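Long-range contact in excinuclease ABC, subunit A. (Deinococcus radiodurans, PDB 2VF7), which binds DNA, zinc and ADP, probably hydrolyses ATP as an ABC-type ATPase of the UvrA family, and probably takes part in recognising damaged DNA for excision repair: residues Thr495-Gly507 / Asn515-Ser527. The protein carries 1 engineered substitution. Residues are numbered along the deposited sequence; the frame is centred on the assembly and turned at random. Where two conformers were deposited one is given.
Sequences TPREPAGWLELNG and NLDVRFPLGVMTS
W502 and R519 both carry CG anti to the carbonyl carbon (chi1 -69° for W502), and the R519 chain then bends at chi2 and chi3 to lay its guanidinium on the indole in the conformer described, one of two deposited. The two residues sit on neighbouring strands of an antiparallel beta sheet, 502-506 against 516-521, in an ABC-type ATPase domain. Ring and guanidinium planes are 9° apart, a stacked cation-pi pair with R519 CZ 4.4 Å from the centroid of the W502 five-membered ring. The opposite face of the indole takes P521, whose CB makes a CH-pi contact 3.8 Å from the centroid of the W502 six-membered ring. The indole thus lies between R519 and P521, and W801 meets it edge-to-face. E504 runs alongside R519, but their salt bridge is long, E504 OE2 to R519 NH1 3.7 Å. With an alanine in place of W502, the R519 guanidinium is likely to lose its stacking surface and turn more freely, and P521 CB its CH-pi partner.

The other face of the sheet is apolar. L503, L505, V518 and F520 point there, and L544 and L539 of helix 536-551, which follows the second P-loop, pack on it. L505 CD1 comes to the edge of the F520 ring, 4.0 Å from CE1. L522 CD2 lies 3.7 Å from L503 CB.

Reciprocal backbone bonds join L503 with F520 and L505 with V518. Just before strand 502-506, A500 N bonds L522 O and L522 N bonds G501 O. V524 CG2 fits against P499 CA at 3.5 Å. At the far end a side chain joins in: G507 N bonds D517 OD2 at 3.0 Å, on the anti side of that oxygen and 29° out of the carboxylate plane.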
# COMPACT_ATOMS: atom_id res chain seq x y z
N THR A 495 29.62 45.48 -17.36
CA THR A 495 29.32 46.45 -18.42
C THR A 495 28.57 45.76 -19.57
O THR A 495 29.05 44.75 -20.11
CB THR A 495 30.60 47.16 -18.97
OG1 THR A 495 31.46 47.51 -17.88
CG2 THR A 495 30.24 48.43 -19.75
N PRO A 496 27.38 46.28 -19.94
CA PRO A 496 26.60 45.68 -21.01
C PRO A 496 27.31 45.72 -22.36
O PRO A 496 27.86 46.75 -22.77
CB PRO A 496 25.33 46.54 -21.05
CG PRO A 496 25.27 47.19 -19.73
CD PRO A 496 26.69 47.43 -19.35
N ARG A 497 27.31 44.58 -23.04
CA ARG A 497 27.88 44.48 -24.37
C ARG A 497 26.88 44.93 -25.42
O ARG A 497 25.67 44.75 -25.25
CB ARG A 497 28.31 43.04 -24.65
CG ARG A 497 29.35 42.50 -23.70
CD ARG A 497 29.65 41.07 -24.08
NE ARG A 497 30.59 40.44 -23.16
CZ ARG A 497 30.24 39.76 -22.07
NH1 ARG A 497 28.96 39.61 -21.74
NH2 ARG A 497 31.19 39.24 -21.31
N GLU A 498 27.39 45.50 -26.50
CA GLU A 498 26.57 46.02 -27.60
C GLU A 498 26.05 44.90 -28.51
O GLU A 498 26.81 44.03 -28.91
CB GLU A 498 27.37 47.05 -28.41
CG GLU A 498 26.61 47.73 -29.55
CD GLU A 498 25.61 48.80 -29.08
OE1 GLU A 498 25.11 49.54 -29.96
OE2 GLU A 498 25.32 48.90 -27.87
N PRO A 499 24.73 44.91 -28.82
CA PRO A 499 24.11 44.05 -29.82
C PRO A 499 24.84 43.98 -31.16
O PRO A 499 25.46 44.96 -31.59
CB PRO A 499 22.74 44.70 -30.02
CG PRO A 499 22.41 45.24 -28.68
CD PRO A 499 23.73 45.74 -28.13
N ALA A 500 24.77 42.81 -31.79
CA ALA A 500 25.28 42.60 -33.14
C ALA A 500 24.15 42.70 -34.18
O ALA A 500 24.38 43.08 -35.33
CB ALA A 500 25.97 41.26 -33.23
N GLY A 501 22.93 42.36 -33.76
CA GLY A 501 21.73 42.41 -34.59
C GLY A 501 20.47 42.31 -33.75
O GLY A 501 20.53 42.30 -32.51
N TRP A 502 19.32 42.21 -34.41
CA TRP A 502 18.03 42.17 -33.70
C TRP A 502 17.06 41.15 -34.28
O TRP A 502 16.76 41.19 -35.47
CB TRP A 502 17.38 43.56 -33.67
CG TRP A 502 18.09 44.56 -32.81
CD1 TRP A 502 19.05 45.45 -33.21
CD2 TRP A 502 17.90 44.79 -31.41
NE1 TRP A 502 19.47 46.21 -32.15
CE2 TRP A 502 18.78 45.83 -31.03
CE3 TRP A 502 17.07 44.22 -30.44
CZ2 TRP A 502 18.85 46.31 -29.71
CZ3 TRP A 502 17.14 44.70 -29.12
CH2 TRP A 502 18.03 45.73 -28.78
N LEU A 503 16.57 40.26 -33.42
CA LEU A 503 15.61 39.21 -33.78
C LEU A 503 14.20 39.68 -33.42
O LEU A 503 13.95 40.09 -32.29
CB LEU A 503 15.95 37.91 -33.02
CG LEU A 503 15.66 36.48 -33.51
CD1 LEU A 503 14.62 35.74 -32.66
CD2 LEU A 503 15.34 36.38 -35.02
N GLU A 504 13.29 39.64 -34.39
CA GLU A 504 11.91 40.11 -34.18
C GLU A 504 10.93 38.93 -34.07
O GLU A 504 10.86 38.07 -34.96
CB GLU A 504 11.47 41.07 -35.30
CG GLU A 504 12.34 42.33 -35.45
CD GLU A 504 11.86 43.28 -36.55
OE1 GLU A 504 10.99 42.86 -37.37
OE2 GLU A 504 12.34 44.44 -36.61
N LEU A 505 10.20 38.89 -32.96
CA LEU A 505 9.09 37.95 -32.76
C LEU A 505 7.79 38.76 -32.69
O LEU A 505 7.49 39.39 -31.66
CB LEU A 505 9.29 37.13 -31.49
CG LEU A 505 9.04 35.61 -31.39
CD1 LEU A 505 8.91 35.23 -29.94
CD2 LEU A 505 7.81 35.13 -32.14
N ASN A 506 7.06 38.78 -33.80
CA ASN A 506 5.85 39.57 -33.96
C ASN A 506 4.58 38.72 -33.99
O ASN A 506 4.59 37.58 -34.46
CB ASN A 506 5.95 40.40 -35.25
CG ASN A 506 7.18 41.30 -35.29
OD1 ASN A 506 7.37 42.17 -34.42
ND2 ASN A 506 8.03 41.09 -36.29
N GLY A 507 3.49 39.30 -33.47
CA GLY A 507 2.16 38.69 -33.53
C GLY A 507 2.02 37.42 -32.72
O GLY A 507 1.43 36.44 -33.17
N ASN A 515 -1.75 39.71 -29.73
CA ASN A 515 -0.71 39.98 -30.73
C ASN A 515 0.40 40.92 -30.23
O ASN A 515 0.41 42.12 -30.50
CB ASN A 515 -1.30 40.42 -32.10
CG ASN A 515 -2.51 41.36 -31.98
OD1 ASN A 515 -3.24 41.36 -30.98
ND2 ASN A 515 -2.74 42.15 -33.03
N LEU A 516 1.33 40.31 -29.49
CA LEU A 516 2.47 40.97 -28.87
C LEU A 516 3.71 40.92 -29.76
O LEU A 516 4.07 39.86 -30.25
CB LEU A 516 2.79 40.29 -27.52
CG LEU A 516 4.13 40.59 -26.84
CD1 LEU A 516 4.10 41.93 -26.14
CD2 LEU A 516 4.49 39.48 -25.85
N ASP A 517 4.34 42.08 -29.94
CA ASP A 517 5.58 42.22 -30.72
C ASP A 517 6.77 42.53 -29.79
O ASP A 517 6.72 43.48 -29.00
CB ASP A 517 5.45 43.33 -31.77
CG ASP A 517 4.16 43.23 -32.60
OD1 ASP A 517 3.78 44.25 -33.22
OD2 ASP A 517 3.53 42.16 -32.64
N VAL A 518 7.84 41.75 -29.92
CA VAL A 518 8.99 41.82 -29.01
C VAL A 518 10.33 41.67 -29.78
O VAL A 518 10.38 41.00 -30.83
CB VAL A 518 8.85 40.76 -27.87
CG1 VAL A 518 9.16 39.38 -28.37
CG2 VAL A 518 9.71 41.11 -26.68
N ARG A 519 11.38 42.30 -29.27
CA ARG A 519 12.70 42.22 -29.91
C ARG A 519 13.77 41.61 -29.00
O ARG A 519 13.87 41.98 -27.83
CB ARG A 519 13.17 43.60 -30.38
CG ARG A 519 12.22 44.30 -31.35
CD ARG A 519 12.96 44.86 -32.56
NE ARG A 519 13.77 46.04 -32.26
CZ ARG A 519 14.59 46.63 -33.12
NH1 ARG A 519 14.74 46.14 -34.35
NH2 ARG A 519 15.28 47.71 -32.76
N PHE A 520 14.55 40.69 -29.54
CA PHE A 520 15.68 40.11 -28.81
C PHE A 520 16.99 40.48 -29.52
O PHE A 520 17.14 40.14 -30.68
CB PHE A 520 15.59 38.58 -28.72
CG PHE A 520 14.30 38.06 -28.13
CD1 PHE A 520 13.23 37.68 -28.97
CD2 PHE A 520 14.16 37.88 -26.75
CE1 PHE A 520 12.04 37.17 -28.43
CE2 PHE A 520 12.97 37.36 -26.21
CZ PHE A 520 11.91 37.01 -27.05
N PRO A 521 17.94 41.12 -28.82
CA PRO A 521 19.24 41.49 -29.40
C PRO A 521 20.13 40.27 -29.58
O PRO A 521 19.99 39.31 -28.83
CB PRO A 521 19.84 42.41 -28.33
CG PRO A 521 19.26 41.91 -27.06
CD PRO A 521 17.85 41.52 -27.40
N LEU A 522 21.04 40.31 -30.56
CA LEU A 522 21.91 39.16 -30.85
C LEU A 522 23.37 39.39 -30.44
O LEU A 522 23.81 40.52 -30.28
CB LEU A 522 21.83 38.72 -32.32
CG LEU A 522 20.44 38.61 -32.99
CD1 LEU A 522 20.57 38.46 -34.49
CD2 LEU A 522 19.60 37.47 -32.39
N GLY A 523 24.09 38.28 -30.24
CA GLY A 523 25.48 38.27 -29.81
C GLY A 523 25.65 38.77 -28.40
O GLY A 523 26.74 39.20 -28.01
N VAL A 524 24.56 38.71 -27.65
CA VAL A 524 24.41 39.34 -26.33
C VAL A 524 23.56 38.40 -25.46
O VAL A 524 22.87 37.52 -25.98
CB VAL A 524 23.73 40.73 -26.47
CG1 VAL A 524 23.38 41.33 -25.16
CG2 VAL A 524 24.65 41.69 -27.23
N MET A 525 23.64 38.58 -24.15
CA MET A 525 22.86 37.79 -23.20
C MET A 525 21.67 38.58 -22.59
O MET A 525 21.87 39.63 -21.97
CB MET A 525 23.80 37.20 -22.14
CG MET A 525 23.32 37.34 -20.73
SD MET A 525 23.29 35.78 -19.87
CE MET A 525 21.59 35.80 -19.27
N THR A 526 20.46 38.04 -22.79
CA THR A 526 19.20 38.65 -22.31
C THR A 526 18.51 37.80 -21.23
O THR A 526 18.42 36.57 -21.34
CB THR A 526 18.16 38.86 -23.47
OG1 THR A 526 18.77 39.51 -24.57
CG2 THR A 526 16.97 39.71 -23.01
N SER A 527 18.04 38.48 -20.19
CA SER A 527 17.20 37.91 -19.14
C SER A 527 15.75 38.30 -19.36
O SER A 527 15.43 39.46 -19.51
CB SER A 527 17.67 38.41 -17.77
OG SER A 527 18.90 37.81 -17.39